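Local structure of beta-galactosidase (Geobacillus stearothermophilus, 4OIF) at residues L167-E170 and A171-W175; L220-D223 and W224-V228; Q231-S234 and F235-E239; W175-K179 and Y180-L184. The protein probably hydrolyses terminal non-reducing beta-D-galactose residues from beta-D-galactosides, as a zinc-binding, homotrimeric member of glycoside hydrolase family 42. All coordinates share one frame; numbering follows the deposited sequence. Where two conformers were deposited one is given.

Interaction 1 of 4, residues L167-E170 and A171-W175; sequences LCQE and AFREW. With ZN (zinc ion), chain D.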
loop_
_atom_site.group_PDB
_atom_site.type_symbol
_atom_site.label_atom_id
_atom_site.label_comp_id
_atom_site.label_asym_id
_atom_site.label_seq_id
_atom_site.Cartn_x
_atom_site.Cartn_y
_atom_site.Cartn_z
ATOM N N LEU A 167 -26.021 14.934 -11.788
ATOM C CA LEU A 167 -26.776 14.457 -12.935
ATOM C C LEU A 167 -26.962 12.950 -12.842
ATOM O O LEU A 167 -28.072 12.413 -12.983
ATOM C CB LEU A 167 -26.050 14.825 -14.226
ATOM C CG LEU A 167 -25.911 16.326 -14.481
ATOM C CD1 LEU A 167 -25.472 16.576 -15.915
ATOM C CD2 LEU A 167 -27.218 17.031 -14.193
ATOM N N CYS A 168 -25.849 12.276 -12.581
ATOM C CA CYS A 168 -25.831 10.839 -12.393
ATOM C C CYS A 168 -26.591 10.390 -11.139
ATOM O O CYS A 168 -27.181 9.309 -11.135
ATOM C CB CYS A 168 -24.378 10.344 -12.352
ATOM S SG CYS A 168 -23.517 10.445 -13.981
ATOM N N GLN A 169 -26.573 11.199 -10.083
ATOM C CA GLN A 169 -27.316 10.868 -8.869
ATOM C C GLN A 169 -28.799 10.866 -9.188
ATOM O O GLN A 169 -29.552 9.959 -8.770
ATOM C CB GLN A 169 -27.027 11.867 -7.738
ATOM C CG GLN A 169 -25.563 11.939 -7.308
ATOM C CD GLN A 169 -25.084 10.675 -6.642
ATOM O OE1 GLN A 169 -25.867 9.941 -6.045
ATOM N NE2 GLN A 169 -23.787 10.408 -6.739
ATOM N N GLU A 170 -29.223 11.891 -9.929
ATOM C CA GLU A 170 -30.628 11.970 -10.285
ATOM C C GLU A 170 -31.021 10.818 -11.205
ATOM O O GLU A 170 -32.069 10.191 -11.005
ATOM C CB GLU A 170 -30.961 13.319 -10.916
ATOM C CG GLU A 170 -31.583 14.296 -9.916
ATOM C CD GLU A 170 -32.776 13.688 -9.159
ATOM O OE1 GLU A 170 -33.580 12.954 -9.787
ATOM O OE2 GLU A 170 -32.909 13.934 -7.935
ATOM N N ALA A 171 -30.162 10.513 -12.176
ATOM C CA ALA A 171 -30.432 9.399 -13.088
ATOM C C ALA A 171 -30.506 8.037 -12.360
ATOM O O ALA A 171 -31.320 7.175 -12.712
ATOM C CB ALA A 171 -29.375 9.360 -14.198
ATOM N N PHE A 172 -29.653 7.861 -11.353
ATOM C CA PHE A 172 -29.656 6.668 -10.503
ATOM C C PHE A 172 -30.955 6.580 -9.710
ATOM O O PHE A 172 -31.550 5.513 -9.593
ATOM C CB PHE A 172 -28.448 6.683 -9.553
ATOM C CG PHE A 172 -28.340 5.465 -8.675
ATOM C CD1 PHE A 172 -28.433 4.184 -9.218
ATOM C CD2 PHE A 172 -28.108 5.600 -7.309
ATOM C CE1 PHE A 172 -28.319 3.058 -8.408
ATOM C CE2 PHE A 172 -27.988 4.488 -6.492
ATOM C CZ PHE A 172 -28.097 3.204 -7.038
ATOM N N ARG A 173 -31.401 7.716 -9.175
ATOM C CA ARG A 173 -32.687 7.761 -8.486
ATOM C C ARG A 173 -33.848 7.380 -9.399
ATOM O O ARG A 173 -34.716 6.598 -9.000
ATOM C CB ARG A 173 -32.925 9.135 -7.890
ATOM C CG ARG A 173 -32.270 9.301 -6.548
ATOM C CD ARG A 173 -32.483 10.685 -5.982
ATOM N NE ARG A 173 -31.367 11.019 -5.117
ATOM C CZ ARG A 173 -30.467 11.950 -5.398
ATOM N NH1 ARG A 173 -30.588 12.679 -6.500
ATOM N NH2 ARG A 173 -29.462 12.168 -4.560
ATOM N N GLU A 174 -33.862 7.912 -10.620
ATOM C CA GLU A 174 -34.933 7.568 -11.559
ATOM C C GLU A 174 -34.882 6.092 -11.939
ATOM O O GLU A 174 -35.922 5.422 -12.063
ATOM C CB GLU A 174 -34.864 8.451 -12.807
ATOM C CG GLU A 174 -35.259 9.902 -12.531
ATOM C CD GLU A 174 -36.648 10.008 -11.910
ATOM O OE1 GLU A 174 -37.585 9.379 -12.465
ATOM O OE2 GLU A 174 -36.795 10.696 -10.863
ATOM N N TRP A 175 -33.661 5.587 -12.086
ATOM C CA TRP A 175 -33.426 4.175 -12.364
ATOM C C TRP A 175 -34.000 3.302 -11.249
ATOM O O TRP A 175 -34.645 2.284 -11.504
ATOM C CB TRP A 175 -31.928 3.925 -12.528
ATOM C CG TRP A 175 -31.540 2.538 -12.946
ATOM C CD1 TRP A 175 -31.369 2.084 -14.230
ATOM C CD2 TRP A 175 -31.229 1.428 -12.084
ATOM N NE1 TRP A 175 -30.973 0.767 -14.210
ATOM C CE2 TRP A 175 -30.886 0.341 -12.910
ATOM C CE3 TRP A 175 -31.216 1.250 -10.696
ATOM C CZ2 TRP A 175 -30.538 -0.907 -12.395
ATOM C CZ3 TRP A 175 -30.864 0.010 -10.185
ATOM C CH2 TRP A 175 -30.536 -1.055 -11.034
HETATM ZN ZN ZN D . -22.154 12.195 -14.184
#

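Interaction 2 of 4, residues L220-D223 and W224-V228; sequences LNLD and WKRFV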
loop_
_atom_site.group_PDB
_atom_site.type_symbol
_atom_site.label_atom_id
_atom_site.label_comp_id
_atom_site.label_asym_id
_atom_site.label_seq_id
_atom_site.Cartn_x
_atom_site.Cartn_y
_atom_site.Cartn_z
ATOM N N LEU A 220 -27.232 -1.550 -2.313
ATOM C CA LEU A 220 -26.893 -0.278 -2.933
ATOM C C LEU A 220 -25.679 -0.452 -3.840
ATOM O O LEU A 220 -25.680 0.025 -4.963
ATOM C CB LEU A 220 -26.630 0.801 -1.878
ATOM C CG LEU A 220 -25.981 2.109 -2.354
ATOM C CD1 LEU A 220 -26.769 2.764 -3.491
ATOM C CD2 LEU A 220 -25.797 3.094 -1.203
ATOM N N ASN A 221 -24.644 -1.131 -3.361
ATOM C CA ASN A 221 -23.446 -1.328 -4.179
ATOM C C ASN A 221 -23.758 -2.070 -5.489
ATOM O O ASN A 221 -23.343 -1.656 -6.596
ATOM C CB ASN A 221 -22.382 -2.078 -3.372
ATOM C CG ASN A 221 -22.018 -1.365 -2.089
ATOM O OD1 ASN A 221 -22.058 -0.143 -2.020
ATOM N ND2 ASN A 221 -21.644 -2.121 -1.075
ATOM N N LEU A 222 -24.519 -3.152 -5.344
ATOM C CA LEU A 222 -24.940 -3.992 -6.457
ATOM C C LEU A 222 -25.792 -3.204 -7.456
ATOM O O LEU A 222 -25.461 -3.124 -8.646
ATOM C CB LEU A 222 -25.710 -5.197 -5.919
ATOM C CG LEU A 222 -26.171 -6.285 -6.890
ATOM C CD1 LEU A 222 -25.007 -6.853 -7.700
ATOM C CD2 LEU A 222 -26.868 -7.394 -6.107
ATOM N N ASP A 223 -26.878 -2.610 -6.968
ATOM C CA ASP A 223 -27.730 -1.804 -7.828
ATOM C C ASP A 223 -26.959 -0.663 -8.494
ATOM O O ASP A 223 -27.252 -0.318 -9.633
ATOM C CB ASP A 223 -28.931 -1.244 -7.056
ATOM C CG ASP A 223 -30.110 -2.203 -7.034
ATOM O OD1 ASP A 223 -30.051 -3.224 -7.745
ATOM O OD2 ASP A 223 -31.100 -1.929 -6.327
ATOM N N TRP A 224 -25.972 -0.089 -7.813
ATOM C CA TRP A 224 -25.141 0.942 -8.441
ATOM C C TRP A 224 -24.336 0.348 -9.596
ATOM O O TRP A 224 -24.278 0.934 -10.663
ATOM C CB TRP A 224 -24.206 1.624 -7.436
ATOM C CG TRP A 224 -23.244 2.608 -8.098
ATOM C CD1 TRP A 224 -21.891 2.451 -8.269
ATOM C CD2 TRP A 224 -23.571 3.867 -8.691
ATOM N NE1 TRP A 224 -21.362 3.540 -8.921
ATOM C CE2 TRP A 224 -22.370 4.424 -9.190
ATOM C CE3 TRP A 224 -24.760 4.582 -8.843
ATOM C CZ2 TRP A 224 -22.327 5.655 -9.837
ATOM C CZ3 TRP A 224 -24.715 5.809 -9.488
ATOM C CH2 TRP A 224 -23.507 6.331 -9.978
ATOM N N LYS A 225 -23.723 -0.813 -9.413
ATOM C CA LYS A 225 -23.022 -1.427 -10.539
ATOM C C LYS A 225 -23.978 -1.706 -11.713
ATOM O O LYS A 225 -23.636 -1.449 -12.884
ATOM C CB LYS A 225 -22.310 -2.702 -10.089
ATOM C CG LYS A 225 -21.144 -2.428 -9.144
ATOM C CD LYS A 225 -20.408 -3.702 -8.746
ATOM C CE LYS A 225 -19.169 -3.395 -7.908
ATOM N NZ LYS A 225 -19.439 -3.293 -6.437
ATOM N N ARG A 226 -25.175 -2.200 -11.407
ATOM C CA ARG A 226 -26.173 -2.452 -12.443
ATOM C C ARG A 226 -26.523 -1.161 -13.181
ATOM O O ARG A 226 -26.627 -1.144 -14.398
ATOM C CB ARG A 226 -27.440 -3.068 -11.855
ATOM C CG ARG A 226 -27.299 -4.497 -11.362
ATOM C CD ARG A 226 -28.503 -4.899 -10.518
ATOM N NE ARG A 226 -28.547 -6.334 -10.265
ATOM C CZ ARG A 226 -28.911 -6.885 -9.109
ATOM N NH1 ARG A 226 -29.258 -6.121 -8.078
ATOM N NH2 ARG A 226 -28.921 -8.207 -8.979
ATOM N N PHE A 227 -26.692 -0.078 -12.440
ATOM C CA PHE A 227 -27.020 1.193 -13.056
ATOM C C PHE A 227 -25.874 1.688 -13.907
ATOM O O PHE A 227 -26.093 2.305 -14.923
ATOM C CB PHE A 227 -27.365 2.258 -12.019
ATOM C CG PHE A 227 -27.318 3.660 -12.571
ATOM C CD1 PHE A 227 -28.369 4.158 -13.315
ATOM C CD2 PHE A 227 -26.215 4.464 -12.366
ATOM C CE1 PHE A 227 -28.324 5.443 -13.834
ATOM C CE2 PHE A 227 -26.165 5.739 -12.883
ATOM C CZ PHE A 227 -27.223 6.233 -13.614
ATOM N N VAL A 228 -24.649 1.436 -13.480
ATOM C CA VAL A 228 -23.489 1.856 -14.244
ATOM C C VAL A 228 -23.509 1.147 -15.598
ATOM O O VAL A 228 -23.315 1.784 -16.665
ATOM C CB VAL A 228 -22.179 1.562 -13.479
ATOM C CG1 VAL A 228 -20.970 1.685 -14.411
ATOM C CG2 VAL A 228 -22.061 2.495 -12.266
HETATM O O HOH W 1 -20.272 -0.474 -6.006
#

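Interaction 3 of 4, residues Q231-S234 and F235-E239; sequences QTIS and FFENE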
loop_
_atom_site.group_PDB
_atom_site.type_symbol
_atom_site.label_atom_id
_atom_site.label_comp_id
_atom_site.label_asym_id
_atom_site.label_seq_id
_atom_site.Cartn_x
_atom_site.Cartn_y
_atom_site.Cartn_z
ATOM N N GLN A 231 -26.553 2.604 -17.699
ATOM C CA GLN A 231 -26.346 3.951 -18.157
ATOM C C GLN A 231 -25.264 3.995 -19.238
ATOM O O GLN A 231 -25.358 4.791 -20.198
ATOM C CB GLN A 231 -26.001 4.863 -16.967
ATOM C CG GLN A 231 -26.030 6.352 -17.299
ATOM C CD GLN A 231 -27.397 6.932 -17.553
ATOM O OE1 GLN A 231 -28.262 6.302 -18.155
ATOM N NE2 GLN A 231 -27.596 8.166 -17.099
ATOM N N THR A 232 -24.272 3.112 -19.109
ATOM C CA THR A 232 -23.265 2.949 -20.163
ATOM C C THR A 232 -23.912 2.473 -21.478
ATOM O O THR A 232 -23.689 3.061 -22.546
ATOM C CB THR A 232 -22.169 1.959 -19.727
ATOM O OG1 THR A 232 -21.437 2.525 -18.643
ATOM C CG2 THR A 232 -21.211 1.664 -20.854
ATOM N N ILE A 233 -24.744 1.433 -21.388
ATOM C CA ILE A 233 -25.443 0.909 -22.559
ATOM C C ILE A 233 -26.361 1.957 -23.189
ATOM O O ILE A 233 -26.372 2.128 -24.408
ATOM C CB ILE A 233 -26.264 -0.324 -22.216
ATOM C CG1 ILE A 233 -25.340 -1.451 -21.769
ATOM C CG2 ILE A 233 -27.083 -0.769 -23.420
ATOM C CD1 ILE A 233 -26.078 -2.777 -21.501
ATOM N N SER A 234 -27.104 2.675 -22.358
ATOM C CA SER A 234 -27.928 3.796 -22.815
ATOM C C SER A 234 -27.094 4.839 -23.590
ATOM O O SER A 234 -27.532 5.335 -24.653
ATOM C CB SER A 234 -28.639 4.446 -21.621
ATOM O OG SER A 234 -29.079 5.764 -21.912
ATOM N N PHE A 235 -25.900 5.154 -23.073
ATOM C CA PHE A 235 -24.993 6.058 -23.781
ATOM C C PHE A 235 -24.632 5.496 -25.142
ATOM O O PHE A 235 -24.592 6.223 -26.142
ATOM C CB PHE A 235 -23.718 6.309 -22.979
ATOM C CG PHE A 235 -22.814 7.362 -23.576
ATOM C CD1 PHE A 235 -21.916 7.043 -24.590
ATOM C CD2 PHE A 235 -22.846 8.674 -23.107
ATOM C CE1 PHE A 235 -21.080 8.020 -25.142
ATOM C CE2 PHE A 235 -22.007 9.653 -23.647
ATOM C CZ PHE A 235 -21.124 9.321 -24.672
ATOM N N PHE A 236 -24.346 4.199 -25.167
ATOM C CA PHE A 236 -24.019 3.514 -26.413
ATOM C C PHE A 236 -25.150 3.611 -27.459
ATOM O O PHE A 236 -24.908 3.871 -28.640
ATOM C CB PHE A 236 -23.700 2.047 -26.114
ATOM C CG PHE A 236 -23.772 1.148 -27.310
ATOM C CD1 PHE A 236 -22.662 0.963 -28.124
ATOM C CD2 PHE A 236 -24.946 0.469 -27.617
ATOM C CE1 PHE A 236 -22.719 0.127 -29.235
ATOM C CE2 PHE A 236 -25.013 -0.369 -28.727
ATOM C CZ PHE A 236 -23.899 -0.540 -29.539
ATOM N N GLU A 237 -26.374 3.367 -27.014
ATOM C CA GLU A 237 -27.539 3.378 -27.877
ATOM C C GLU A 237 -27.698 4.765 -28.452
ATOM O O GLU A 237 -27.949 4.958 -29.667
ATOM C CB GLU A 237 -28.784 2.958 -27.092
ATOM C CG GLU A 237 -28.827 1.474 -26.766
ATOM C CD GLU A 237 -29.080 0.622 -28.013
ATOM O OE1 GLU A 237 -29.597 1.200 -29.001
ATOM O OE2 GLU A 237 -28.775 -0.605 -28.009
ATOM N N ASN A 238 -27.508 5.737 -27.567
ATOM C CA ASN A 238 -27.529 7.107 -28.009
ATOM C C ASN A 238 -26.505 7.365 -29.097
ATOM O O ASN A 238 -26.811 8.035 -30.088
ATOM C CB ASN A 238 -27.282 8.069 -26.864
ATOM C CG ASN A 238 -27.425 9.494 -27.305
ATOM O OD1 ASN A 238 -28.541 9.980 -27.448
ATOM N ND2 ASN A 238 -26.303 10.170 -27.549
ATOM N N GLU A 239 -25.293 6.848 -28.897
ATOM C CA GLU A 239 -24.237 6.952 -29.908
ATOM C C GLU A 239 -24.697 6.381 -31.244
ATOM O O GLU A 239 -24.499 6.997 -32.284
ATOM C CB GLU A 239 -22.959 6.220 -29.476
ATOM C CG GLU A 239 -22.035 6.995 -28.559
ATOM C CD GLU A 239 -20.571 6.751 -28.884
ATOM O OE1 GLU A 239 -19.830 6.247 -28.017
ATOM O OE2 GLU A 239 -20.164 7.051 -30.023
#

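Interaction 4 of 4, residues W175-K179 and Y180-L184; sequences WLKKK and YNHDL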
loop_
_atom_site.group_PDB
_atom_site.type_symbol
_atom_site.label_atom_id
_atom_site.label_comp_id
_atom_site.label_asym_id
_atom_site.label_seq_id
_atom_site.Cartn_x
_atom_site.Cartn_y
_atom_site.Cartn_z
ATOM N N TRP A 175 -33.661 5.587 -12.086
ATOM C CA TRP A 175 -33.426 4.175 -12.364
ATOM C C TRP A 175 -34.000 3.302 -11.249
ATOM O O TRP A 175 -34.645 2.284 -11.504
ATOM C CB TRP A 175 -31.928 3.925 -12.528
ATOM C CG TRP A 175 -31.540 2.538 -12.946
ATOM C CD1 TRP A 175 -31.369 2.084 -14.230
ATOM C CD2 TRP A 175 -31.229 1.428 -12.084
ATOM N NE1 TRP A 175 -30.973 0.767 -14.210
ATOM C CE2 TRP A 175 -30.886 0.341 -12.910
ATOM C CE3 TRP A 175 -31.216 1.250 -10.696
ATOM C CZ2 TRP A 175 -30.538 -0.907 -12.395
ATOM C CZ3 TRP A 175 -30.864 0.010 -10.185
ATOM C CH2 TRP A 175 -30.536 -1.055 -11.034
ATOM N N LEU A 176 -33.780 3.726 -10.010
ATOM C CA LEU A 176 -34.229 2.959 -8.860
ATOM C C LEU A 176 -35.751 3.016 -8.743
ATOM O O LEU A 176 -36.390 2.027 -8.365
ATOM C CB LEU A 176 -33.556 3.467 -7.575
ATOM C CG LEU A 176 -32.107 3.016 -7.311
ATOM C CD1 LEU A 176 -31.542 3.762 -6.122
ATOM C CD2 LEU A 176 -31.996 1.507 -7.082
ATOM N N LYS A 177 -36.335 4.168 -9.061
ATOM C CA LYS A 177 -37.786 4.280 -9.046
ATOM C C LYS A 177 -38.403 3.330 -10.074
ATOM O O LYS A 177 -39.376 2.637 -9.763
ATOM C CB LYS A 177 -38.234 5.717 -9.304
ATOM C CG LYS A 177 -37.914 6.661 -8.168
ATOM C CD LYS A 177 -38.324 8.050 -8.547
ATOM C CE LYS A 177 -37.954 9.053 -7.483
ATOM N NZ LYS A 177 -38.134 10.436 -7.995
ATOM N N LYS A 178 -37.832 3.289 -11.283
ATOM C CA LYS A 178 -38.299 2.328 -12.276
ATOM C C LYS A 178 -38.156 0.896 -11.763
ATOM O O LYS A 178 -39.119 0.142 -11.774
ATOM C CB LYS A 178 -37.552 2.486 -13.600
ATOM C CG LYS A 178 -37.753 3.857 -14.249
ATOM C CD LYS A 178 -37.096 3.943 -15.630
ATOM C CE LYS A 178 -37.245 5.333 -16.265
ATOM N NZ LYS A 178 -36.241 6.328 -15.773
ATOM N N LYS A 179 -36.970 0.526 -11.288
ATOM C CA LYS A 179 -36.728 -0.857 -10.863
ATOM C C LYS A 179 -37.663 -1.339 -9.748
ATOM O O LYS A 179 -38.051 -2.510 -9.698
ATOM C CB LYS A 179 -35.285 -1.032 -10.390
ATOM C CG LYS A 179 -35.023 -2.426 -9.831
ATOM C CD LYS A 179 -33.544 -2.730 -9.658
ATOM C CE LYS A 179 -33.357 -4.169 -9.208
ATOM N NZ LYS A 179 -31.939 -4.594 -9.228
ATOM N N TYR A 180 -38.015 -0.435 -8.847
ATOM C CA TYR A 180 -38.755 -0.833 -7.666
ATOM C C TYR A 180 -40.175 -0.287 -7.691
ATOM O O TYR A 180 -40.858 -0.264 -6.677
ATOM C CB TYR A 180 -38.004 -0.382 -6.409
ATOM C CG TYR A 180 -36.699 -1.126 -6.221
ATOM C CD1 TYR A 180 -36.695 -2.414 -5.710
ATOM C CD2 TYR A 180 -35.478 -0.546 -6.555
ATOM C CE1 TYR A 180 -35.524 -3.107 -5.534
ATOM C CE2 TYR A 180 -34.291 -1.240 -6.380
ATOM C CZ TYR A 180 -34.327 -2.521 -5.869
ATOM O OH TYR A 180 -33.176 -3.244 -5.688
ATOM N N ASN A 181 -40.611 0.131 -8.872
ATOM C CA ASN A 181 -41.965 0.630 -9.071
ATOM C C ASN A 181 -42.320 1.737 -8.084
ATOM O O ASN A 181 -43.393 1.726 -7.491
ATOM C CB ASN A 181 -42.975 -0.518 -8.975
ATOM C CG ASN A 181 -44.199 -0.292 -9.855
ATOM O OD1 ASN A 181 -44.767 0.804 -9.894
ATOM N ND2 ASN A 181 -44.592 -1.325 -10.586
ATOM N N HIS A 182 -41.390 2.672 -7.901
ATOM C CA HIS A 182 -41.575 3.820 -7.015
ATOM C C HIS A 182 -41.919 3.411 -5.588
ATOM O O HIS A 182 -42.420 4.224 -4.805
ATOM C CB HIS A 182 -42.665 4.746 -7.554
ATOM C CG HIS A 182 -42.318 5.391 -8.858
ATOM N ND1 HIS A 182 -41.927 6.711 -8.954
ATOM C CD2 HIS A 182 -42.293 4.894 -10.118
ATOM C CE1 HIS A 182 -41.682 6.999 -10.220
ATOM N NE2 HIS A 182 -41.890 5.915 -10.946
ATOM N N ASP A 183 -41.643 2.153 -5.258
ATOM C CA ASP A 183 -41.984 1.608 -3.950
ATOM C C ASP A 183 -40.769 1.620 -3.019
ATOM O O ASP A 183 -39.925 0.720 -3.067
ATOM C CB ASP A 183 -42.526 0.186 -4.113
ATOM C CG ASP A 183 -43.054 -0.399 -2.820
ATOM O OD1 ASP A 183 -42.879 0.221 -1.747
ATOM O OD2 ASP A 183 -43.637 -1.502 -2.885
ATOM N N LEU A 184 -40.697 2.629 -2.162
ATOM C CA LEU A 184 -39.563 2.774 -1.251
ATOM C C LEU A 184 -39.519 1.647 -0.212
ATOM O O LEU A 184 -38.443 1.245 0.218
ATOM C CB LEU A 184 -39.617 4.142 -0.578
ATOM C CG LEU A 184 -38.328 4.863 -0.198
ATOM C CD1 LEU A 184 -37.326 4.869 -1.330
ATOM C CD2 LEU A 184 -38.668 6.287 0.197
HETATM O O HOH W 2 -41.523 9.929 -8.291
#

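Interaction 1 of 4, residues L167-E170 and A171-W175
R173 meets E170 one helical turn back because its chain leaves CB beside the backbone N (chi1 -84°) and then runs extended from CG to NE, while E170 folds at chi2 (-52°) to bring its carboxylate round to meet it. The result is an i to i+3 salt bridge on the surface of helix 166-179: R173 NH1 lies 3.0 Å from E170 OE2, but the hydrogen bond within it is weak and bent, 131° at the hydrogen, and the carboxylate and guanidinium planes are turned well apart. The guanidinium also passes beside Q169, whose carbonyl O lies over one of its faces, with Q169 CB 3.9 Å from R173 NH1. The other carboxylate oxygen, E170 OE1, sits 4.1 Å from E174 OE2, a like-charge approach probably eased by K177, which pairs with E174 OE2. An alanine at R173 is likely to leave E170 without its opposite charge and take away the group that lies beside Q169 CB. Beneath the charged surface the helix is held by regular bonds such as R173 N to Q169 O (2.9 Å), and the amide of Q169 is anchored by H164 O and S208 OG. On the first turn C168 SG binds the zinc ion at 2.2 Å, joining C123, C163 and C165 in a four-cysteine zinc site.

Interaction 2 of 4, residues L220-D223 and W224-V228
D223 and R226 form an i to i+3 salt bridge in the first half of helix 218-246, a long helix of the TIM-barrel domain, and L222 packs against the same arginine from the turn before. R226 runs extended from CG to NE, which carries its guanidinium back along the helix to both partners. R226 NH1 donates to D223 OD1 at 3.0 Å with a fairly straight geometry (151° at the hydrogen). The oxygen lies at the edge of the guanidinium, near its plane, yet it is approached on its anti side and somewhat out of the carboxylate plane, and the two planar groups are strongly twisted against each other. L222 takes a face instead of an edge: its CG, held anti to the backbone N (chi1 -176°), stands 3.3 Å from R226 NH1, with CD2 reaching over toward NH2. Packing here is tight, and the aliphatic branch probably helps, with the polar bonds, to hold the guanidinium plane. Both members of the ion pair have further partners. R226 NE pairs with E420 and NH2 bonds E508 O, while D223 also takes K179 NZ at OD1 and the hydroxyl of Y180 and NE1 of W191 at OD2. The cluster thus buries its charges inside a network that reaches helix 166-179 on one flank and helix 419-427 on another. W224, turned to a different side of the helix, bonds E162 through NE1 and stacks on H164 near the zinc site. Over one face of its indole, V228 CG2 lies 3.5 Å above the plane, offset toward the rim.

Interaction 3 of 4, residues Q231-S234 and F235-E239
E237 N donates to I233 O and N238 N to S234 O, each at 2.9 Å, and with F235 N to Q231 O and F236 N to T232 O they make an unbroken i to i+4 ladder through the middle of helix 218-246. The side chains add no polar bond between the two segments; their polar ends turn to other parts of the protein. T232 OG1 bonds the carbonyl of V228 one turn earlier, S234 OG bonds R130 NH1, Q231 NE2 reaches T125 OG1 and E237 OE2 takes H277 ND1. Packing within the helix is mostly of side-chain carbons on backbone oxygens. F236 CB rests 3.2 Å from I233 O, and the same oxygen lies near the plane of the ring at its edge, 3.9 Å from F236 CD2. The ring is thrown outward because its CG is anti to the backbone N (chi1 162°). E237 CG, set beside its backbone N (chi1 -73°), lies 3.5 Å from I233 O; the bend at chi2 then turns the carboxylate, and OE2 borders the edge of the F236 ring. The side chains of I233 and E237 meet more loosely, I233 CG2 to E237 CG 4.4 Å. F235 leaves from another flank, its CB 3.3 Å from T232 O. The two phenylalanines serve different neighbours: F235 packs on R130 and T133 of helix 127-144, whereas F236 meets F274 of helix 271-274 edge-to-face. E239, one turn on, bonds T88 and S90, just past strand 83-87 of the barrel sheet, and N137 of helix 127-144, tying the helix to both.

Interaction 4 of 4, residues W175-K179 and Y180-L184
K177 O accepts a hydrogen bond from H182 N at 2.7 Å, in the carbonyl plane on a lone pair, and K178 O takes the long bond from N181 N at 3.3 Å from well above its plane, which with the positive phi of N181 (53°) makes a Schellman motif closing helix 166-179. The same residues form a type I' turn from Y180 to D183, closed by D183 N to Y180 O, and D183, at the N-cap of helix 184-191, makes a weak capping bond from OD1 to A186 N. Y180 carries most of the side-chain contact. L176 runs alongside it, pointing the same way, and touches the ring edge, L176 CD2 lying 3.6 Å from Y180 CE2. The extended K179 chain lies along the ring on one face, K179 CG making a CH-pi contact 3.9 Å from the Y180 centroid and CE approaching the hydroxyl. K179 can do this because its CG is anti to the backbone N (chi1 175°), which, with the extended chain beyond CG, lays it alongside the tyrosine. Both polar ends go to D223 on helix 218-246, while L187 and A190 of helix 184-191 pack on the Y180 side chain. An alanine in place of Y180 would probably open a gap between L176 and the K179 chain and deprive D223 of its hydroxyl partner. At the exposed end H182 folds over K177. The imidazole centroid of H182 lies 3.8 Å from K177 CB, which sits over the centre of the ring, 12° off its normal.

Interactions 1 and 4 share W175 and run along helix 166-179, from its zinc-bound start to its C-terminal cap, whereas interactions 2 and 3 lie one after the other along helix 218-246. Interaction 2 is the buried one; the other three are only partly buried. Salt bridges between residues three apart mark interactions 1 and 2, weak and near the surface in the first, buried and networked in the second. Interaction 3 is joined by backbone bonds, its rings and polar ends turning to other elements, and interaction 4 by capping and CH-pi contacts. The helices meet where F172 and W175 pack on F227, where A171 touches Q231, and where K179 and Y180 reach D223.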